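Local coordinates for chromosome-partitioning ATPase Soj (Thermus thermophilus, PDB 1WCV), which hydrolyses ATP, binds double-stranded DNA cooperatively as ATP-dependent nucleoprotein filaments, and is probably involved in chromosome partitioning, at residues A[57-63]-A[83-89]; A[93-97]-A[125-129]; A[30-34]-A[235-240]. One frame throughout, in Å; residues are numbered along the deposited sequence.

Contact 1: A[57-63]-A[83-89]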
ATOM      1  N   ALA A  57      -7.203 -33.386  10.880  1.00 69.09           N
ATOM      2  CA  ALA A  57      -6.220 -34.422  11.173  1.00 70.86           C
ATOM      3  C   ALA A  57      -6.142 -34.720  12.664  1.00 71.41           C
ATOM      4  O   ALA A  57      -6.594 -33.930  13.491  1.00 71.62           O
ATOM      5  CB  ALA A  57      -4.851 -34.001  10.655  1.00 71.46           C
ATOM      6  N   GLU A  58      -5.564 -35.868  13.000  1.00 72.29           N
ATOM      7  CA  GLU A  58      -5.423 -36.269  14.392  1.00 72.84           C
ATOM      8  C   GLU A  58      -3.946 -36.226  14.767  1.00 70.41           C
ATOM      9  O   GLU A  58      -3.565 -36.522  15.898  1.00 70.18           O
ATOM     10  CB  GLU A  58      -5.989 -37.677  14.595  1.00 77.30           C
ATOM     11  CG  GLU A  58      -6.180 -38.068  16.056  1.00 82.84           C
ATOM     12  CD  GLU A  58      -6.955 -39.365  16.221  1.00 86.11           C
ATOM     13  OE1 GLU A  58      -7.176 -39.783  17.377  1.00 87.72           O
ATOM     14  OE2 GLU A  58      -7.343 -39.966  15.195  1.00 88.01           O
ATOM     15  N   ARG A  59      -3.124 -35.850  13.796  1.00 67.46           N
ATOM     16  CA  ARG A  59      -1.685 -35.738  13.987  1.00 64.59           C
ATOM     17  C   ARG A  59      -1.287 -34.310  13.632  1.00 60.97           C
ATOM     18  O   ARG A  59      -1.658 -33.805  12.573  1.00 59.97           O
ATOM     19  CB  ARG A  59      -0.951 -36.728  13.080  1.00 67.93           C
ATOM     20  CG  ARG A  59      -1.212 -38.190  13.416  1.00 71.21           C
ATOM     21  CD  ARG A  59      -0.703 -39.114  12.321  1.00 73.64           C
ATOM     22  NE  ARG A  59       0.724 -38.944  12.057  1.00 75.46           N
ATOM     23  CZ  ARG A  59       1.685 -39.183  12.944  1.00 76.67           C
ATOM     24  NH1 ARG A  59       2.956 -38.999  12.613  1.00 76.76           N
ATOM     25  NH2 ARG A  59       1.376 -39.606  14.163  1.00 77.45           N
ATOM     26  N   GLY A  60      -0.540 -33.659  14.519  1.00 57.12           N
ATOM     27  CA  GLY A  60      -0.136 -32.290  14.256  1.00 51.49           C
ATOM     28  C   GLY A  60       1.199 -31.868  14.837  1.00 48.51           C
ATOM     29  O   GLY A  60       2.117 -32.677  14.998  1.00 45.76           O
ATOM     30  N   VAL A  61       1.299 -30.580  15.150  1.00 44.15           N
ATOM     31  CA  VAL A  61       2.515 -30.004  15.704  1.00 41.29           C
ATOM     32  C   VAL A  61       2.927 -30.631  17.032  1.00 39.79           C
ATOM     33  O   VAL A  61       4.111 -30.653  17.372  1.00 37.69           O
ATOM     34  CB  VAL A  61       2.357 -28.481  15.899  1.00 40.61           C
ATOM     35  CG1 VAL A  61       2.134 -27.809  14.558  1.00 41.40           C
ATOM     36  CG2 VAL A  61       1.187 -28.194  16.815  1.00 40.16           C
ATOM     37  N   TYR A  62       1.956 -31.140  17.783  1.00 39.54           N
ATOM     38  CA  TYR A  62       2.261 -31.758  19.069  1.00 44.55           C
ATOM     39  C   TYR A  62       3.183 -32.948  18.867  1.00 44.58           C
ATOM     40  O   TYR A  62       4.121 -33.156  19.634  1.00 45.00           O
ATOM     41  CB  TYR A  62       0.981 -32.221  19.768  1.00 47.02           C
ATOM     42  CG  TYR A  62       1.211 -32.771  21.166  1.00 51.85           C
ATOM     43  CD1 TYR A  62       1.816 -34.014  21.365  1.00 54.24           C
ATOM     44  CD2 TYR A  62       0.822 -32.044  22.289  1.00 54.39           C
ATOM     45  CE1 TYR A  62       2.023 -34.522  22.653  1.00 56.71           C
ATOM     46  CE2 TYR A  62       1.023 -32.539  23.578  1.00 56.55           C
ATOM     47  CZ  TYR A  62       1.622 -33.775  23.755  1.00 57.17           C
ATOM     48  OH  TYR A  62       1.805 -34.264  25.032  1.00 59.49           O
ATOM     49  N   HIS A  63       2.905 -33.726  17.827  1.00 44.93           N
ATOM     50  CA  HIS A  63       3.706 -34.896  17.511  1.00 44.51           C
ATOM     51  C   HIS A  63       5.082 -34.486  17.004  1.00 45.80           C
ATOM     52  O   HIS A  63       6.055 -35.226  17.151  1.00 46.21           O
ATOM     53  CB  HIS A  63       2.979 -35.743  16.475  1.00 45.55           C
ATOM     54  CG  HIS A  63       1.626 -36.197  16.922  1.00 46.52           C
ATOM     55  ND1 HIS A  63       1.445 -37.092  17.954  1.00 47.58           N
ATOM     56  CD2 HIS A  63       0.386 -35.850  16.504  1.00 46.97           C
ATOM     57  CE1 HIS A  63       0.152 -37.276  18.154  1.00 47.34           C
ATOM     58  NE2 HIS A  63      -0.513 -36.534  17.288  1.00 49.82           N
ATOM     59  N   LEU A  83       1.115 -27.726   8.720  1.00 26.71           N
ATOM     60  CA  LEU A  83       1.424 -28.615   9.835  1.00 28.26           C
ATOM     61  C   LEU A  83       0.270 -28.256  10.768  1.00 28.31           C
ATOM     62  O   LEU A  83       0.340 -27.285  11.515  1.00 27.89           O
ATOM     63  CB  LEU A  83       2.765 -28.249  10.469  1.00 31.69           C
ATOM     64  CG  LEU A  83       3.497 -29.393  11.178  1.00 37.72           C
ATOM     65  CD1 LEU A  83       4.612 -28.821  12.031  1.00 36.80           C
ATOM     66  CD2 LEU A  83       2.530 -30.187  12.043  1.00 41.43           C
ATOM     67  N   PRO A  84      -0.823 -29.027  10.706  1.00 27.98           N
ATOM     68  CA  PRO A  84      -2.026 -28.819  11.510  1.00 26.75           C
ATOM     69  C   PRO A  84      -1.912 -28.860  13.025  1.00 27.54           C
ATOM     70  O   PRO A  84      -0.926 -29.334  13.590  1.00 27.02           O
ATOM     71  CB  PRO A  84      -2.974 -29.890  10.979  1.00 29.39           C
ATOM     72  CG  PRO A  84      -2.050 -30.994  10.647  1.00 27.74           C
ATOM     73  CD  PRO A  84      -0.928 -30.283   9.940  1.00 30.21           C
ATOM     74  N   ALA A  85      -2.952 -28.340  13.666  1.00 29.60           N
ATOM     75  CA  ALA A  85      -3.048 -28.308  15.113  1.00 33.99           C
ATOM     76  C   ALA A  85      -4.277 -29.123  15.476  1.00 36.90           C
ATOM     77  O   ALA A  85      -5.242 -29.183  14.710  1.00 37.26           O
ATOM     78  CB  ALA A  85      -3.200 -26.872  15.602  1.00 34.66           C
ATOM     79  N   THR A  86      -4.231 -29.758  16.641  1.00 39.12           N
ATOM     80  CA  THR A  86      -5.330 -30.587  17.124  1.00 41.34           C
ATOM     81  C   THR A  86      -5.588 -30.238  18.587  1.00 43.14           C
ATOM     82  O   THR A  86      -4.798 -29.527  19.209  1.00 43.22           O
ATOM     83  CB  THR A  86      -4.964 -32.084  17.053  1.00 40.66           C
ATOM     84  OG1 THR A  86      -3.751 -32.312  17.785  1.00 42.74           O
ATOM     85  CG2 THR A  86      -4.754 -32.521  15.616  1.00 39.80           C
ATOM     86  N   PRO A  87      -6.706 -30.721  19.153  1.00 45.03           N
ATOM     87  CA  PRO A  87      -6.992 -30.421  20.560  1.00 45.70           C
ATOM     88  C   PRO A  87      -5.980 -31.118  21.468  1.00 46.56           C
ATOM     89  O   PRO A  87      -6.114 -31.126  22.692  1.00 48.40           O
ATOM     90  CB  PRO A  87      -8.415 -30.949  20.741  1.00 44.94           C
ATOM     91  CG  PRO A  87      -8.491 -32.070  19.750  1.00 44.46           C
ATOM     92  CD  PRO A  87      -7.813 -31.474  18.540  1.00 44.37           C
ATOM     93  N   ASP A  88      -4.963 -31.698  20.840  1.00 47.41           N
ATOM     94  CA  ASP A  88      -3.893 -32.413  21.531  1.00 47.36           C
ATOM     95  C   ASP A  88      -2.748 -31.455  21.845  1.00 47.96           C
ATOM     96  O   ASP A  88      -1.978 -31.674  22.781  1.00 46.58           O
ATOM     97  CB  ASP A  88      -3.381 -33.541  20.632  1.00 49.66           C
ATOM     98  CG  ASP A  88      -2.279 -34.357  21.277  1.00 51.77           C
ATOM     99  OD1 ASP A  88      -2.548 -35.015  22.306  1.00 54.27           O
ATOM    100  OD2 ASP A  88      -1.140 -34.337  20.760  1.00 51.53           O
ATOM    101  N   LEU A  89      -2.648 -30.393  21.050  1.00 47.44           N
ATOM    102  CA  LEU A  89      -1.602 -29.392  21.213  1.00 46.20           C
ATOM    103  C   LEU A  89      -1.541 -28.866  22.642  1.00 45.53           C
ATOM    104  O   LEU A  89      -0.465 -28.589  23.173  1.00 47.84           O
ATOM    105  CB  LEU A  89      -1.849 -28.229  20.258  1.00 44.90           C
ATOM    106  CG  LEU A  89      -0.634 -27.736  19.473  1.00 46.25           C
ATOM    107  CD1 LEU A  89      -1.038 -26.518  18.648  1.00 45.19           C
ATOM    108  CD2 LEU A  89       0.506 -27.398  20.426  1.00 46.75           C
TER
HETATM  109  O   HOH W   1      -1.219 -31.272  17.584  1.00 13.98           O
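Val61 N donates to Pro84 O at 3.0 Å, the one backbone hydrogen bond between 57-63 and 83-89, and the chains come close again where Tyr62 CA lies 5.0 Å from Leu89 CA. Val61 uses both methyls. Val61 CG1 meets Leu83 CD2 at 3.5 Å. Val61 CG2 presses on Leu89 CG at 3.3 Å, a tight fit. With chi1 at -175°, the Tyr62 ring swings away from its own backbone N and reaches across to Leu89. The Asp88 carboxylate lies over one ring face, too tightly in the model for its distances to be trusted. Leu89 CA sits at the ring edge, 3.8 Å from Tyr62 CD2. Ala92 and Glu95 of helix 89-96 also touch this ring. Cutting Tyr62 back to an alanine would probably open a gap beside Leu89 and take away the ring's contacts with Ala92 and Glu95. A water bridges Tyr62 N and Thr86 OG1, while Thr86 CG2 rests on Ala57 O. Beyond Leu83 and Val61 lies Val41 of strand 38-42. The arrangement ties the short helix 61-65 to a strand-to-helix connection, between strand 80-83 and helix 89-96, in the alpha/beta fold of a ParA-family P-loop NTPase.

Contact 2: A[93-97]-A[125-129]; sequences TVELA and PLTLN
Pro125 lays its ring against the last turn of helix 89-96, overlapping the backbone of Thr93 and the methyl of Ala97. The contact is helix-to-helix packing within the alpha/beta P-loop NTPase fold. Helix 89-96 ends here, and helix 125-133 begins here. Pro125 CG lies 3.6 Å from Thr93 O and 3.7 Å from Ala97 CB, and Pro125 CB packs beside it, against Leu96 CB. Thr93 O also accepts the backbone N-H of Ala97, so the proline covers a helical hydrogen bond. No hydrogen bond crosses between the two segments.

Leu96 points into the interface beside the proline. Its CG is anti to the carbonyl carbon (chi1 -69°), and the branch runs beside Pro125 to Leu126, where Leu96 CD1 meets Leu126 CD2 at 3.7 Å, methyl to methyl. Leu96 and Ala97 are poorly ordered, so the finer details on that side are less certain. Thr93 comes across Leu126 at about a right angle, with Thr93 OG1 3.7 Å from Leu126 CG.

Asn129 closes the other end of the patch. Asn129 ND2 lies 3.4 Å from Leu96 CB, so the leucine packs against the nitrogen end of the amide. Its OD1 accepts from Leu103 N, which links the helix to helix 102-106. Leu65 of helix 61-65 also touches Leu96.

The amide of Asn129 is turned back onto its own helix. Asn129 ND2 donates to Pro125 O at 2.7 Å, from above the carbonyl plane. Pro125 O thus accepts two bonds from one residue: Asn129 N and Asn129 ND2 reach it from opposite faces of its plane.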
ATOM      1  N   THR A  93       1.866 -27.418  25.962  1.00 46.45           N
ATOM      2  CA  THR A  93       1.987 -26.089  26.577  1.00 45.10           C
ATOM      3  C   THR A  93       2.354 -26.170  28.060  1.00 43.22           C
ATOM      4  O   THR A  93       3.100 -25.328  28.601  1.00 43.97           O
ATOM      5  CB  THR A  93       0.684 -25.272  26.391  1.00 46.97           C
ATOM      6  OG1 THR A  93       0.980 -24.126  25.569  1.00 49.45           O
ATOM      7  CG2 THR A  93       0.075 -24.824  27.744  1.00 44.51           C
ATOM      8  N   VAL A  94       1.827 -27.196  28.725  1.00 46.69           N
ATOM      9  CA  VAL A  94       2.152 -27.397  30.101  1.00 45.17           C
ATOM     10  C   VAL A  94       3.682 -27.536  30.141  1.00 45.26           C
ATOM     11  O   VAL A  94       4.336 -26.806  30.887  1.00 48.04           O
ATOM     12  CB  VAL A  94       1.465 -28.652  30.680  1.00 44.13           C
ATOM     13  CG1 VAL A  94       2.273 -29.109  31.873  1.00 42.68           C
ATOM     14  CG2 VAL A  94       0.012 -28.341  31.161  1.00 43.48           C
ATOM     15  N   GLU A  95       4.257 -28.416  29.305  1.00 49.48           N
ATOM     16  CA  GLU A  95       5.719 -28.679  29.214  1.00 50.43           C
ATOM     17  C   GLU A  95       6.584 -27.652  28.427  1.00 52.32           C
ATOM     18  O   GLU A  95       7.829 -27.456  28.714  1.00 52.84           O
ATOM     19  CB  GLU A  95       5.917 -30.056  28.583  1.00 51.38           C
ATOM     20  CG  GLU A  95       4.623 -30.877  28.374  1.00 53.90           C
ATOM     21  CD  GLU A  95       4.825 -31.970  27.360  1.00 57.52           C
ATOM     22  OE1 GLU A  95       4.380 -33.123  27.615  1.00 60.89           O
ATOM     23  OE2 GLU A  95       5.424 -31.698  26.283  1.00 58.74           O
ATOM     24  N   LEU A  96       5.972 -27.017  27.426  1.00 57.72           N
ATOM     25  CA  LEU A  96       6.674 -26.017  26.633  1.00 60.63           C
ATOM     26  C   LEU A  96       6.972 -24.841  27.537  1.00 61.11           C
ATOM     27  O   LEU A  96       7.891 -24.074  27.279  1.00 61.56           O
ATOM     28  CB  LEU A  96       5.839 -25.565  25.432  1.00 62.72           C
ATOM     29  CG  LEU A  96       5.649 -26.617  24.334  1.00 65.95           C
ATOM     30  CD1 LEU A  96       4.927 -25.987  23.164  1.00 67.72           C
ATOM     31  CD2 LEU A  96       6.993 -27.176  23.872  1.00 68.11           C
ATOM     32  N   ALA A  97       6.187 -24.701  28.600  1.00 61.15           N
ATOM     33  CA  ALA A  97       6.417 -23.637  29.568  1.00 62.03           C
ATOM     34  C   ALA A  97       7.726 -23.995  30.263  1.00 61.30           C
ATOM     35  O   ALA A  97       7.833 -25.043  30.900  1.00 62.29           O
ATOM     36  CB  ALA A  97       5.282 -23.588  30.576  1.00 63.24           C
ATOM     37  N   PRO A 125       2.740 -20.302  26.244  1.00 21.15           N
ATOM     38  CA  PRO A 125       4.036 -20.905  25.921  1.00 20.57           C
ATOM     39  C   PRO A 125       4.166 -21.170  24.421  1.00 18.75           C
ATOM     40  O   PRO A 125       5.272 -21.198  23.889  1.00 21.08           O
ATOM     41  CB  PRO A 125       4.035 -22.187  26.751  1.00 23.04           C
ATOM     42  CG  PRO A 125       3.280 -21.748  27.995  1.00 23.06           C
ATOM     43  CD  PRO A 125       2.113 -20.980  27.395  1.00 23.49           C
ATOM     44  N   LEU A 126       3.035 -21.361  23.747  1.00 19.37           N
ATOM     45  CA  LEU A 126       3.048 -21.608  22.307  1.00 16.71           C
ATOM     46  C   LEU A 126       3.373 -20.327  21.557  1.00 18.75           C
ATOM     47  O   LEU A 126       4.092 -20.351  20.559  1.00 20.13           O
ATOM     48  CB  LEU A 126       1.701 -22.177  21.844  1.00 18.42           C
ATOM     49  CG  LEU A 126       1.634 -23.703  21.988  1.00 24.58           C
ATOM     50  CD1 LEU A 126       0.202 -24.200  21.909  1.00 25.90           C
ATOM     51  CD2 LEU A 126       2.492 -24.329  20.895  1.00 25.84           C
ATOM     52  N   THR A 127       2.860 -19.207  22.050  1.00 18.71           N
ATOM     53  CA  THR A 127       3.142 -17.925  21.415  1.00 19.30           C
ATOM     54  C   THR A 127       4.629 -17.663  21.593  1.00 20.29           C
ATOM     55  O   THR A 127       5.329 -17.290  20.652  1.00 17.59           O
ATOM     56  CB  THR A 127       2.374 -16.781  22.090  1.00 18.19           C
ATOM     57  OG1 THR A 127       0.984 -17.114  22.150  1.00 22.20           O
ATOM     58  CG2 THR A 127       2.557 -15.475  21.310  1.00 19.97           C
ATOM     59  N   LEU A 128       5.105 -17.864  22.817  1.00 17.68           N
ATOM     60  CA  LEU A 128       6.506 -17.639  23.123  1.00 19.59           C
ATOM     61  C   LEU A 128       7.396 -18.546  22.280  1.00 20.29           C
ATOM     62  O   LEU A 128       8.442 -18.122  21.799  1.00 19.56           O
ATOM     63  CB  LEU A 128       6.762 -17.869  24.616  1.00 22.18           C
ATOM     64  CG  LEU A 128       8.145 -17.498  25.158  1.00 23.49           C
ATOM     65  CD1 LEU A 128       9.175 -18.482  24.663  1.00 28.67           C
ATOM     66  CD2 LEU A 128       8.509 -16.085  24.729  1.00 24.36           C
ATOM     67  N   ASN A 129       6.990 -19.795  22.101  1.00 20.14           N
ATOM     68  CA  ASN A 129       7.787 -20.714  21.288  1.00 19.21           C
ATOM     69  C   ASN A 129       7.856 -20.240  19.836  1.00 21.11           C
ATOM     70  O   ASN A 129       8.849 -20.467  19.143  1.00 19.15           O
ATOM     71  CB  ASN A 129       7.203 -22.130  21.350  1.00 22.33           C
ATOM     72  CG  ASN A 129       7.872 -22.985  22.405  1.00 28.34           C
ATOM     73  OD1 ASN A 129       8.952 -23.539  22.182  1.00 28.75           O
ATOM     74  ND2 ASN A 129       7.244 -23.080  23.571  1.00 30.68           N
TER

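Contact 3: A[30-34]-A[235-240]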
ATOM      1  N   TYR A  30      -0.673 -16.741  -1.057  1.00 16.04           N
ATOM      2  CA  TYR A  30      -0.050 -15.917  -2.075  1.00 14.87           C
ATOM      3  C   TYR A  30       1.460 -16.016  -2.143  1.00 14.85           C
ATOM      4  O   TYR A  30       2.039 -15.808  -3.204  1.00 16.36           O
ATOM      5  CB  TYR A  30      -0.515 -14.470  -1.932  1.00 12.53           C
ATOM      6  CG  TYR A  30      -1.939 -14.319  -2.413  1.00 13.03           C
ATOM      7  CD1 TYR A  30      -2.238 -14.345  -3.776  1.00 13.10           C
ATOM      8  CD2 TYR A  30      -2.993 -14.228  -1.514  1.00 12.92           C
ATOM      9  CE1 TYR A  30      -3.553 -14.293  -4.228  1.00 13.05           C
ATOM     10  CE2 TYR A  30      -4.316 -14.175  -1.952  1.00 17.15           C
ATOM     11  CZ  TYR A  30      -4.587 -14.210  -3.314  1.00 15.88           C
ATOM     12  OH  TYR A  30      -5.890 -14.172  -3.745  1.00 14.46           O
ATOM     13  N   LEU A  31       2.113 -16.334  -1.030  1.00 14.79           N
ATOM     14  CA  LEU A  31       3.560 -16.488  -1.077  1.00 14.34           C
ATOM     15  C   LEU A  31       3.823 -17.756  -1.903  1.00 17.45           C
ATOM     16  O   LEU A  31       4.813 -17.852  -2.626  1.00 19.81           O
ATOM     17  CB  LEU A  31       4.136 -16.619   0.339  1.00 15.48           C
ATOM     18  CG  LEU A  31       4.198 -15.325   1.167  1.00 16.40           C
ATOM     19  CD1 LEU A  31       4.645 -15.654   2.587  1.00 18.41           C
ATOM     20  CD2 LEU A  31       5.157 -14.327   0.527  1.00 17.32           C
ATOM     21  N   ALA A  32       2.918 -18.725  -1.800  1.00 19.21           N
ATOM     22  CA  ALA A  32       3.055 -19.968  -2.562  1.00 22.99           C
ATOM     23  C   ALA A  32       2.929 -19.655  -4.050  1.00 25.06           C
ATOM     24  O   ALA A  32       3.693 -20.160  -4.870  1.00 26.89           O
ATOM     25  CB  ALA A  32       1.980 -20.951  -2.162  1.00 23.22           C
ATOM     26  N   ARG A  33       1.956 -18.819  -4.392  1.00 25.86           N
ATOM     27  CA  ARG A  33       1.734 -18.447  -5.783  1.00 26.41           C
ATOM     28  C   ARG A  33       2.871 -17.605  -6.350  1.00 28.39           C
ATOM     29  O   ARG A  33       2.960 -17.409  -7.560  1.00 27.71           O
ATOM     30  CB  ARG A  33       0.390 -17.725  -5.924  1.00 25.64           C
ATOM     31  CG  ARG A  33      -0.811 -18.670  -5.776  1.00 21.65           C
ATOM     32  CD  ARG A  33      -2.136 -17.919  -5.735  1.00 27.24           C
ATOM     33  NE  ARG A  33      -3.291 -18.817  -5.830  1.00 23.24           N
ATOM     34  CZ  ARG A  33      -3.679 -19.664  -4.879  1.00 26.39           C
ATOM     35  NH1 ARG A  33      -3.012 -19.747  -3.731  1.00 25.47           N
ATOM     36  NH2 ARG A  33      -4.742 -20.436  -5.082  1.00 25.96           N
ATOM     37  N   LEU A  34       3.745 -17.113  -5.478  1.00 28.37           N
ATOM     38  CA  LEU A  34       4.894 -16.333  -5.919  1.00 30.67           C
ATOM     39  C   LEU A  34       6.037 -17.290  -6.237  1.00 31.50           C
ATOM     40  O   LEU A  34       7.135 -16.866  -6.592  1.00 34.46           O
ATOM     41  CB  LEU A  34       5.338 -15.346  -4.837  1.00 30.35           C
ATOM     42  CG  LEU A  34       4.501 -14.075  -4.690  1.00 33.74           C
ATOM     43  CD1 LEU A  34       5.086 -13.197  -3.587  1.00 35.15           C
ATOM     44  CD2 LEU A  34       4.488 -13.323  -6.013  1.00 34.87           C
ATOM     45  N   TYR A 235      -4.316  -9.231  -0.325  1.00  9.88           N
ATOM     46  CA  TYR A 235      -3.359 -10.234   0.140  1.00 11.70           C
ATOM     47  C   TYR A 235      -2.301 -10.561  -0.908  1.00 13.11           C
ATOM     48  O   TYR A 235      -1.176 -10.920  -0.567  1.00 12.33           O
ATOM     49  CB  TYR A 235      -4.076 -11.503   0.620  1.00 10.71           C
ATOM     50  CG  TYR A 235      -4.474 -11.391   2.073  1.00 12.58           C
ATOM     51  CD1 TYR A 235      -3.507 -11.238   3.064  1.00 12.68           C
ATOM     52  CD2 TYR A 235      -5.815 -11.383   2.457  1.00 13.89           C
ATOM     53  CE1 TYR A 235      -3.869 -11.070   4.402  1.00 12.13           C
ATOM     54  CE2 TYR A 235      -6.188 -11.219   3.786  1.00 12.91           C
ATOM     55  CZ  TYR A 235      -5.214 -11.059   4.751  1.00 11.47           C
ATOM     56  OH  TYR A 235      -5.583 -10.858   6.058  1.00 12.77           O
ATOM     57  N   ARG A 236      -2.650 -10.429  -2.185  1.00 12.12           N
ATOM     58  CA  ARG A 236      -1.682 -10.676  -3.246  1.00 12.11           C
ATOM     59  C   ARG A 236      -0.601  -9.600  -3.128  1.00 12.85           C
ATOM     60  O   ARG A 236       0.596  -9.883  -3.190  1.00 12.36           O
ATOM     61  CB  ARG A 236      -2.369 -10.589  -4.618  1.00 16.32           C
ATOM     62  CG  ARG A 236      -1.439 -10.637  -5.843  1.00 22.46           C
ATOM     63  CD  ARG A 236      -0.631 -11.921  -5.907  1.00 32.56           C
ATOM     64  NE  ARG A 236       0.338 -11.945  -7.006  1.00 38.93           N
ATOM     65  CZ  ARG A 236       0.033 -12.148  -8.288  1.00 41.21           C
ATOM     66  NH1 ARG A 236      -1.223 -12.349  -8.657  1.00 44.84           N
ATOM     67  NH2 ARG A 236       0.995 -12.166  -9.202  1.00 40.49           N
ATOM     68  N   ARG A 237      -1.041  -8.361  -2.928  1.00 10.73           N
ATOM     69  CA  ARG A 237      -0.125  -7.235  -2.813  1.00 12.50           C
ATOM     70  C   ARG A 237       0.693  -7.330  -1.521  1.00 11.81           C
ATOM     71  O   ARG A 237       1.881  -7.011  -1.506  1.00 11.42           O
ATOM     72  CB  ARG A 237      -0.926  -5.931  -2.877  1.00 14.65           C
ATOM     73  CG  ARG A 237      -0.095  -4.659  -2.970  1.00 17.37           C
ATOM     74  CD  ARG A 237      -0.988  -3.470  -3.332  1.00 14.99           C
ATOM     75  NE  ARG A 237      -1.610  -3.649  -4.646  1.00 16.68           N
ATOM     76  CZ  ARG A 237      -2.922  -3.736  -4.864  1.00 17.19           C
ATOM     77  NH1 ARG A 237      -3.788  -3.659  -3.860  1.00 20.46           N
ATOM     78  NH2 ARG A 237      -3.371  -3.907  -6.093  1.00 16.40           N
ATOM     79  N   LEU A 238       0.063  -7.789  -0.441  1.00 10.91           N
ATOM     80  CA  LEU A 238       0.776  -7.926   0.822  1.00 12.61           C
ATOM     81  C   LEU A 238       1.936  -8.906   0.696  1.00 13.00           C
ATOM     82  O   LEU A 238       3.012  -8.665   1.235  1.00 12.01           O
ATOM     83  CB  LEU A 238      -0.161  -8.413   1.926  1.00 12.46           C
ATOM     84  CG  LEU A 238       0.523  -8.608   3.285  1.00 14.31           C
ATOM     85  CD1 LEU A 238       1.072  -7.273   3.776  1.00 14.32           C
ATOM     86  CD2 LEU A 238      -0.471  -9.170   4.283  1.00 13.63           C
ATOM     87  N   ALA A 239       1.719 -10.013  -0.005  1.00 11.26           N
ATOM     88  CA  ALA A 239       2.780 -10.999  -0.176  1.00 13.98           C
ATOM     89  C   ALA A 239       3.982 -10.323  -0.830  1.00 15.11           C
ATOM     90  O   ALA A 239       5.131 -10.606  -0.491  1.00 14.13           O
ATOM     91  CB  ALA A 239       2.287 -12.173  -1.027  1.00 14.36           C
ATOM     92  N   GLU A 240       3.711  -9.415  -1.765  1.00 13.01           N
ATOM     93  CA  GLU A 240       4.785  -8.690  -2.441  1.00 15.19           C
ATOM     94  C   GLU A 240       5.472  -7.729  -1.466  1.00 13.07           C
ATOM     95  O   GLU A 240       6.695  -7.599  -1.466  1.00 13.03           O
ATOM     96  CB  GLU A 240       4.228  -7.895  -3.633  1.00 17.61           C
ATOM     97  CG  GLU A 240       3.726  -8.753  -4.784  1.00 25.37           C
ATOM     98  CD  GLU A 240       3.138  -7.927  -5.917  1.00 33.88           C
ATOM     99  OE1 GLU A 240       2.121  -7.236  -5.697  1.00 39.36           O
ATOM    100  OE2 GLU A 240       3.694  -7.961  -7.033  1.00 40.36           O
TER
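Tyr30 and Arg236 make the aromatic part of this contact, a CH-pi interaction. Arg236 CB stands over the face of the Tyr30 ring, 4.2 Å from its centroid and 25° off the ring normal. The arginine chain is bent at chi2 (60°), which brings Arg236 CD to 3.6 Å from Tyr30 CD1. It is this aliphatic chain, not the guanidinium, that covers the ring.

The rest of the contact is apolar packing, and no hydrogen bond joins the two segments. Ala239 CB is small enough for three residues to close on it. Tyr30 CB is 3.7 Å from Ala239 CB. Leu31 CD2 and Leu34 CD1 each come to 3.9 Å from Ala239 CB. Tyr235 CB meets the Tyr30 ring obliquely, 3.6 Å from Tyr30 CD2.

Further partners lie beyond the contact. Tyr235 OH hydrogen-bonds Thr23 OG1 in helix 18-33. Arg236 packs on Ala191 of the second subunit, and neighbouring Arg237 makes a salt bridge to Glu190 of the second subunit.

Helix 230-246 is thus packed against helix 18-33, which follows the P-loop. The side chain of Tyr235 lies about 4 Å from that of the ATP-binding Thr22. The contact joins the C-terminal helix to the P-loop helix of a ParA-type ATPase, beside the nucleotide site.

Contacts 1 and 2 are neighbours, with centres about 15 Å apart. They share helix 89-96: contact 1 includes Leu89 of this helix, and contact 2 its last turn. They touch where Leu89 CD2 meets Leu126 CD1 at 3.5 Å. Along the chain contact 1 closes before contact 2 opens. Both are nested in the long loop closed by contact 3, which brings helix 18-33 against helix 230-246. Contact 3 lies apart, its centre about 26 Å from that of contact 1 and about 30 Å from that of contact 2. Contacts 2 and 3 are on opposite sides of the chain's centre. Contacts 1 and 2 join helices and a loop. Contact 3 brings the C-terminal helix to the P-loop helix.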